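Local coordinates for Ispd/ispf bifunctional enzyme (Campylobacter jejuni, PDB 1W55), which makes 4-diphosphocytidyl-2-C-methyl-D-erythritol from CTP and MEP and, in a second domain, cyclises its 2-phosphate to 2-C-methyl-D-erythritol 2,4-cyclodiphosphate with release of CMP, for isoprenoid synthesis, at residues F25-K39 / N56-F69. Numbering follows the deposited sequence. Where two conformers were deposited one is given.
Sequences FLRLGNDPLWLYATK and NITYMKKFTKNYEF
Met60 lies along one face of the Trp34 indole, a Met-aromatic contact in the GT-A-like cytidylyltransferase domain. The contact as a whole joins the hairpin 27-32 and the start of helix 33-42 to helix 57-61 and the run that leads into strand 68-71, an edge of the parallel part of the sheet.

Met60 can be followed outward. Its CB sits 3.6 Å from Trp34 CZ2. CG is over the same face, near CE2 and CZ2. SD lies 4.0 Å from the centroid of the six-membered ring. CE stands over the five-membered ring in a CH-pi contact, 9° off its normal. The chain is extended beyond CG, which keeps all four atoms along the indole. Leu35 CB covers the opposite face, so the indole is sandwiched between Leu35 CB and Met60 SD. The far end of the indole runs into Phe69, whose CZ is 3.7 Å from Trp34 CH2. The Trp34 side chain is about 8 Å from the bound CMP.

On the hairpin side, Tyr59 turns its edge to the face of Phe25 in a T-shaped pair, with planes at 72°. Arg27 was modelled in two conformers. In the one given here NH1 bonds Phe25 O, and NH2 makes a long, weak and tentative hydrogen bond to Tyr59 OH. The Phe63 ring meets Pro32 CG through CD2 at 3.8 Å, and it also stacks on Phe334 of a second subunit.

At the other end, Leu35 CD1 touches the edge of Tyr67. Thr38 has CG2 anti to the backbone N and OG1 beside it (chi1 -54°). OG1 bonds Trp34 O, and CG2 stands over the Tyr67 ring, 3.6 Å from CZ.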
loop_
_atom_site.group_PDB
_atom_site.type_symbol
_atom_site.label_atom_id
_atom_site.label_comp_id
_atom_site.label_asym_id
_atom_site.label_seq_id
_atom_site.Cartn_x
_atom_site.Cartn_y
_atom_site.Cartn_z
ATOM N N PHE A 25 -19.970 9.884 -19.792
ATOM C CA PHE A 25 -18.753 10.653 -20.035
ATOM C C PHE A 25 -17.874 10.929 -18.807
ATOM O O PHE A 25 -16.929 11.705 -18.904
ATOM C CB PHE A 25 -19.071 11.965 -20.778
ATOM C CG PHE A 25 -19.871 11.763 -22.030
ATOM C CD1 PHE A 25 -21.101 12.385 -22.188
ATOM C CD2 PHE A 25 -19.418 10.918 -23.028
ATOM C CE1 PHE A 25 -21.864 12.178 -23.328
ATOM C CE2 PHE A 25 -20.170 10.700 -24.178
ATOM C CZ PHE A 25 -21.391 11.334 -24.329
ATOM N N LEU A 26 -18.176 10.320 -17.664
ATOM C CA LEU A 26 -17.226 10.297 -16.545
ATOM C C LEU A 26 -15.956 9.611 -16.996
ATOM O O LEU A 26 -16.027 8.591 -17.702
ATOM C CB LEU A 26 -17.778 9.520 -15.357
ATOM C CG LEU A 26 -19.017 10.056 -14.644
ATOM C CD1 LEU A 26 -19.501 9.008 -13.649
ATOM C CD2 LEU A 26 -18.729 11.396 -13.960
ATOM N N ARG A 27 -14.804 10.138 -16.597
ATOM C CA ARG A 27 -13.549 9.540 -17.023
ATOM C C ARG A 27 -13.074 8.460 -16.066
ATOM O O ARG A 27 -12.988 8.672 -14.866
ATOM C CB ARG A 27 -12.458 10.605 -17.258
ATOM C CG ARG A 27 -12.163 10.859 -18.744
ATOM C CD ARG A 27 -13.418 11.186 -19.580
ATOM N NE ARG A 27 -13.116 11.655 -20.928
ATOM C CZ ARG A 27 -13.948 12.380 -21.674
ATOM N NH1 ARG A 27 -15.143 12.708 -21.212
ATOM N NH2 ARG A 27 -13.588 12.771 -22.891
ATOM N N LEU A 28 -12.784 7.297 -16.628
ATOM C CA LEU A 28 -12.225 6.165 -15.897
ATOM C C LEU A 28 -10.882 5.922 -16.555
ATOM O O LEU A 28 -10.820 5.459 -17.697
ATOM C CB LEU A 28 -13.118 4.915 -16.032
ATOM C CG LEU A 28 -14.622 5.029 -15.727
ATOM C CD1 LEU A 28 -15.273 3.644 -15.668
ATOM C CD2 LEU A 28 -14.919 5.816 -14.454
ATOM N N GLY A 29 -9.803 6.276 -15.862
ATOM C CA GLY A 29 -8.505 6.351 -16.518
ATOM C C GLY A 29 -8.599 7.395 -17.615
ATOM O O GLY A 29 -9.092 8.496 -17.364
ATOM N N ASN A 30 -8.149 7.044 -18.825
ATOM C CA ASN A 30 -8.211 7.943 -19.983
ATOM C C ASN A 30 -9.544 7.882 -20.716
ATOM O O ASN A 30 -9.798 8.725 -21.573
ATOM C CB ASN A 30 -7.100 7.631 -21.005
ATOM C CG ASN A 30 -5.810 8.463 -20.788
ATOM O OD1 ASN A 30 -5.810 9.519 -20.134
ATOM N ND2 ASN A 30 -4.705 7.972 -21.348
ATOM N N ASP A 31 -10.391 6.909 -20.375
ATOM C CA ASP A 31 -11.550 6.603 -21.200
ATOM C C ASP A 31 -12.840 7.113 -20.599
ATOM O O ASP A 31 -13.054 6.975 -19.400
ATOM C CB ASP A 31 -11.686 5.081 -21.396
ATOM C CG ASP A 31 -10.696 4.526 -22.396
ATOM O OD1 ASP A 31 -10.204 5.286 -23.257
ATOM O OD2 ASP A 31 -10.351 3.331 -22.407
ATOM N N PRO A 32 -13.735 7.634 -21.434
ATOM C CA PRO A 32 -15.101 7.921 -20.974
ATOM C C PRO A 32 -15.736 6.590 -20.563
ATOM O O PRO A 32 -15.342 5.540 -21.081
ATOM C CB PRO A 32 -15.786 8.524 -22.205
ATOM C CG PRO A 32 -14.931 8.130 -23.377
ATOM C CD PRO A 32 -13.540 7.928 -22.868
ATOM N N LEU A 33 -16.672 6.638 -19.621
ATOM C CA LEU A 33 -17.241 5.436 -18.995
ATOM C C LEU A 33 -17.787 4.441 -20.016
ATOM O O LEU A 33 -17.558 3.254 -19.876
ATOM C CB LEU A 33 -18.338 5.826 -17.984
ATOM C CG LEU A 33 -19.091 4.695 -17.264
ATOM C CD1 LEU A 33 -19.379 5.072 -15.817
ATOM C CD2 LEU A 33 -20.377 4.280 -17.997
ATOM N N TRP A 34 -18.488 4.933 -21.039
ATOM C CA TRP A 34 -19.145 4.075 -22.038
ATOM C C TRP A 34 -18.102 3.289 -22.813
ATOM O O TRP A 34 -18.304 2.125 -23.143
ATOM C CB TRP A 34 -20.034 4.897 -23.004
ATOM C CG TRP A 34 -19.255 5.826 -23.931
ATOM C CD1 TRP A 34 -18.976 7.150 -23.724
ATOM C CD2 TRP A 34 -18.676 5.496 -25.206
ATOM N NE1 TRP A 34 -18.262 7.659 -24.782
ATOM C CE2 TRP A 34 -18.051 6.661 -25.699
ATOM C CE3 TRP A 34 -18.607 4.325 -25.974
ATOM C CZ2 TRP A 34 -17.361 6.686 -26.914
ATOM C CZ3 TRP A 34 -17.921 4.350 -27.182
ATOM C CH2 TRP A 34 -17.305 5.522 -27.641
ATOM N N LEU A 35 -16.974 3.936 -23.091
ATOM C CA LEU A 35 -15.885 3.295 -23.819
ATOM C C LEU A 35 -15.158 2.303 -22.910
ATOM O O LEU A 35 -14.870 1.181 -23.320
ATOM C CB LEU A 35 -14.934 4.341 -24.417
ATOM C CG LEU A 35 -13.727 3.861 -25.233
ATOM C CD1 LEU A 35 -14.143 2.969 -26.446
ATOM C CD2 LEU A 35 -12.897 5.072 -25.684
ATOM N N TYR A 36 -14.904 2.698 -21.664
ATOM C CA TYR A 36 -14.331 1.771 -20.690
ATOM C C TYR A 36 -15.161 0.475 -20.551
ATOM O O TYR A 36 -14.610 -0.623 -20.599
ATOM C CB TYR A 36 -14.163 2.455 -19.328
ATOM C CG TYR A 36 -13.392 1.631 -18.326
ATOM C CD1 TYR A 36 -12.036 1.866 -18.096
ATOM C CD2 TYR A 36 -14.021 0.609 -17.600
ATOM C CE1 TYR A 36 -11.317 1.100 -17.162
ATOM C CE2 TYR A 36 -13.322 -0.157 -16.670
ATOM C CZ TYR A 36 -11.971 0.089 -16.458
ATOM O OH TYR A 36 -11.283 -0.678 -15.545
ATOM N N ALA A 37 -16.473 0.606 -20.370
ATOM C CA ALA A 37 -17.356 -0.568 -20.234
ATOM C C ALA A 37 -17.370 -1.451 -21.485
ATOM O O ALA A 37 -17.327 -2.683 -21.382
ATOM C CB ALA A 37 -18.783 -0.136 -19.871
ATOM N N THR A 38 -17.417 -0.821 -22.659
ATOM C CA THR A 38 -17.417 -1.540 -23.936
ATOM C C THR A 38 -16.097 -2.287 -24.154
ATOM O O THR A 38 -16.101 -3.463 -24.533
ATOM C CB THR A 38 -17.715 -0.585 -25.116
ATOM O OG1 THR A 38 -18.931 0.134 -24.868
ATOM C CG2 THR A 38 -18.041 -1.370 -26.349
ATOM N N LYS A 39 -14.983 -1.608 -23.882
ATOM C CA LYS A 39 -13.651 -2.210 -23.984
ATOM C C LYS A 39 -13.544 -3.435 -23.086
ATOM O O LYS A 39 -13.046 -4.469 -23.515
ATOM C CB LYS A 39 -12.549 -1.200 -23.618
ATOM C CG LYS A 39 -12.169 -0.258 -24.750
ATOM C CD LYS A 39 -10.949 0.576 -24.373
ATOM C CE LYS A 39 -10.367 1.294 -25.571
ATOM N NZ LYS A 39 -9.433 2.370 -25.131
ATOM N N ASN A 56 -25.426 10.523 -28.666
ATOM C CA ASN A 56 -24.350 11.438 -29.062
ATOM C C ASN A 56 -23.372 10.735 -30.001
ATOM O O ASN A 56 -22.180 10.599 -29.678
ATOM C CB ASN A 56 -23.571 11.946 -27.839
ATOM C CG ASN A 56 -24.463 12.314 -26.662
ATOM O OD1 ASN A 56 -24.640 13.491 -26.342
ATOM N ND2 ASN A 56 -25.000 11.301 -25.988
ATOM N N ILE A 57 -23.874 10.289 -31.151
ATOM C CA ILE A 57 -23.087 9.469 -32.077
ATOM C C ILE A 57 -21.850 10.201 -32.609
ATOM O O ILE A 57 -20.758 9.628 -32.647
ATOM C CB ILE A 57 -23.968 8.919 -33.240
ATOM C CG1 ILE A 57 -24.957 7.872 -32.716
ATOM C CG2 ILE A 57 -23.101 8.282 -34.344
ATOM C CD1 ILE A 57 -25.889 7.292 -33.782
ATOM N N THR A 58 -22.038 11.459 -33.007
ATOM C CA THR A 58 -20.985 12.300 -33.578
ATOM C C THR A 58 -19.801 12.365 -32.628
ATOM O O THR A 58 -18.661 12.117 -33.026
ATOM C CB THR A 58 -21.522 13.741 -33.853
ATOM O OG1 THR A 58 -22.617 13.691 -34.782
ATOM C CG2 THR A 58 -20.474 14.591 -34.589
ATOM N N TYR A 59 -20.090 12.687 -31.370
ATOM C CA TYR A 59 -19.073 12.768 -30.342
ATOM C C TYR A 59 -18.405 11.405 -30.072
ATOM O O TYR A 59 -17.174 11.318 -30.041
ATOM C CB TYR A 59 -19.660 13.368 -29.064
ATOM C CG TYR A 59 -18.625 13.652 -28.000
ATOM C CD1 TYR A 59 -17.472 14.406 -28.287
ATOM C CD2 TYR A 59 -18.785 13.160 -26.709
ATOM C CE1 TYR A 59 -16.512 14.647 -27.304
ATOM C CE2 TYR A 59 -17.839 13.406 -25.720
ATOM C CZ TYR A 59 -16.711 14.146 -26.019
ATOM O OH TYR A 59 -15.779 14.363 -25.030
ATOM N N MET A 60 -19.205 10.346 -29.903
ATOM C CA MET A 60 -18.672 9.023 -29.569
ATOM C C MET A 60 -17.795 8.435 -30.662
ATOM O O MET A 60 -16.819 7.737 -30.366
ATOM C CB MET A 60 -19.790 8.039 -29.250
ATOM C CG MET A 60 -20.490 8.316 -27.943
ATOM S SD MET A 60 -21.553 6.959 -27.501
ATOM C CE MET A 60 -22.172 7.549 -25.894
ATOM N N LYS A 61 -18.156 8.709 -31.913
ATOM C CA LYS A 61 -17.390 8.247 -33.071
ATOM C C LYS A 61 -15.955 8.785 -33.095
ATOM O O LYS A 61 -15.068 8.179 -33.703
ATOM C CB LYS A 61 -18.106 8.637 -34.356
ATOM C CG LYS A 61 -19.067 7.576 -34.889
ATOM C CD LYS A 61 -19.780 8.114 -36.127
ATOM C CE LYS A 61 -20.423 7.012 -36.945
ATOM N NZ LYS A 61 -21.362 7.578 -37.963
ATOM N N LYS A 62 -15.736 9.912 -32.421
ATOM C CA LYS A 62 -14.420 10.534 -32.323
ATOM C C LYS A 62 -13.463 9.792 -31.398
ATOM O O LYS A 62 -12.294 10.162 -31.300
ATOM C CB LYS A 62 -14.558 11.988 -31.863
ATOM C CG LYS A 62 -15.138 12.888 -32.930
ATOM C CD LYS A 62 -15.286 14.299 -32.442
ATOM C CE LYS A 62 -15.797 15.194 -33.568
ATOM N NZ LYS A 62 -15.380 16.614 -33.355
ATOM N N PHE A 63 -13.959 8.744 -30.737
ATOM C CA PHE A 63 -13.202 8.037 -29.703
ATOM C C PHE A 63 -12.764 6.646 -30.131
ATOM O O PHE A 63 -11.903 6.033 -29.487
ATOM C CB PHE A 63 -14.024 7.933 -28.412
ATOM C CG PHE A 63 -14.109 9.219 -27.645
ATOM C CD1 PHE A 63 -14.984 10.222 -28.041
ATOM C CD2 PHE A 63 -13.306 9.430 -26.525
ATOM C CE1 PHE A 63 -15.063 11.419 -27.335
ATOM C CE2 PHE A 63 -13.375 10.616 -25.811
ATOM C CZ PHE A 63 -14.252 11.613 -26.212
ATOM N N THR A 64 -13.362 6.133 -31.197
ATOM C CA THR A 64 -13.008 4.808 -31.685
ATOM C C THR A 64 -13.551 4.560 -33.092
ATOM O O THR A 64 -14.497 5.211 -33.522
ATOM C CB THR A 64 -13.503 3.703 -30.694
ATOM O OG1 THR A 64 -13.193 2.404 -31.213
ATOM C CG2 THR A 64 -15.026 3.697 -30.578
ATOM N N LYS A 65 -12.952 3.595 -33.781
ATOM C CA LYS A 65 -13.419 3.142 -35.084
ATOM C C LYS A 65 -13.865 1.674 -35.020
ATOM O O LYS A 65 -14.204 1.076 -36.042
ATOM C CB LYS A 65 -12.309 3.330 -36.134
ATOM C CG LYS A 65 -10.896 2.913 -35.662
ATOM C CD LYS A 65 -9.794 3.568 -36.501
ATOM C CE LYS A 65 -9.144 4.743 -35.775
ATOM N NZ LYS A 65 -9.084 5.972 -36.633
ATOM N N ASN A 66 -13.879 1.110 -33.812
ATOM C CA ASN A 66 -14.090 -0.327 -33.605
ATOM C C ASN A 66 -15.534 -0.809 -33.464
ATOM O O ASN A 66 -15.782 -2.016 -33.475
ATOM C CB ASN A 66 -13.295 -0.810 -32.386
ATOM C CG ASN A 66 -11.798 -0.829 -32.634
ATOM O OD1 ASN A 66 -11.346 -1.050 -33.762
ATOM N ND2 ASN A 66 -11.020 -0.596 -31.583
ATOM N N TYR A 67 -16.485 0.107 -33.312
ATOM C CA TYR A 67 -17.861 -0.310 -33.051
ATOM C C TYR A 67 -18.835 0.298 -34.023
ATOM O O TYR A 67 -18.555 1.312 -34.661
ATOM C CB TYR A 67 -18.299 0.057 -31.628
ATOM C CG TYR A 67 -17.261 -0.174 -30.559
ATOM C CD1 TYR A 67 -16.873 0.862 -29.715
ATOM C CD2 TYR A 67 -16.671 -1.423 -30.386
ATOM C CE1 TYR A 67 -15.928 0.657 -28.730
ATOM C CE2 TYR A 67 -15.717 -1.634 -29.406
ATOM C CZ TYR A 67 -15.348 -0.586 -28.586
ATOM O OH TYR A 67 -14.402 -0.779 -27.604
ATOM N N GLU A 68 -19.996 -0.323 -34.126
ATOM C CA GLU A 68 -21.089 0.290 -34.861
ATOM C C GLU A 68 -21.952 1.074 -33.889
ATOM O O GLU A 68 -22.329 0.572 -32.825
ATOM C CB GLU A 68 -21.900 -0.765 -35.605
ATOM C CG GLU A 68 -21.162 -1.307 -36.819
ATOM C CD GLU A 68 -22.043 -2.141 -37.727
ATOM O OE1 GLU A 68 -21.647 -3.290 -38.017
ATOM O OE2 GLU A 68 -23.118 -1.647 -38.151
ATOM N N PHE A 69 -22.235 2.316 -34.246
ATOM C CA PHE A 69 -23.086 3.160 -33.432
ATOM C C PHE A 69 -24.457 3.285 -34.066
ATOM O O PHE A 69 -24.579 3.351 -35.292
ATOM C CB PHE A 69 -22.455 4.533 -33.249
ATOM C CG PHE A 69 -21.211 4.507 -32.421
ATOM C CD1 PHE A 69 -19.956 4.398 -33.032
ATOM C CD2 PHE A 69 -21.288 4.576 -31.032
ATOM C CE1 PHE A 69 -18.795 4.367 -32.270
ATOM C CE2 PHE A 69 -20.132 4.538 -30.248
ATOM C CZ PHE A 69 -18.881 4.437 -30.862
#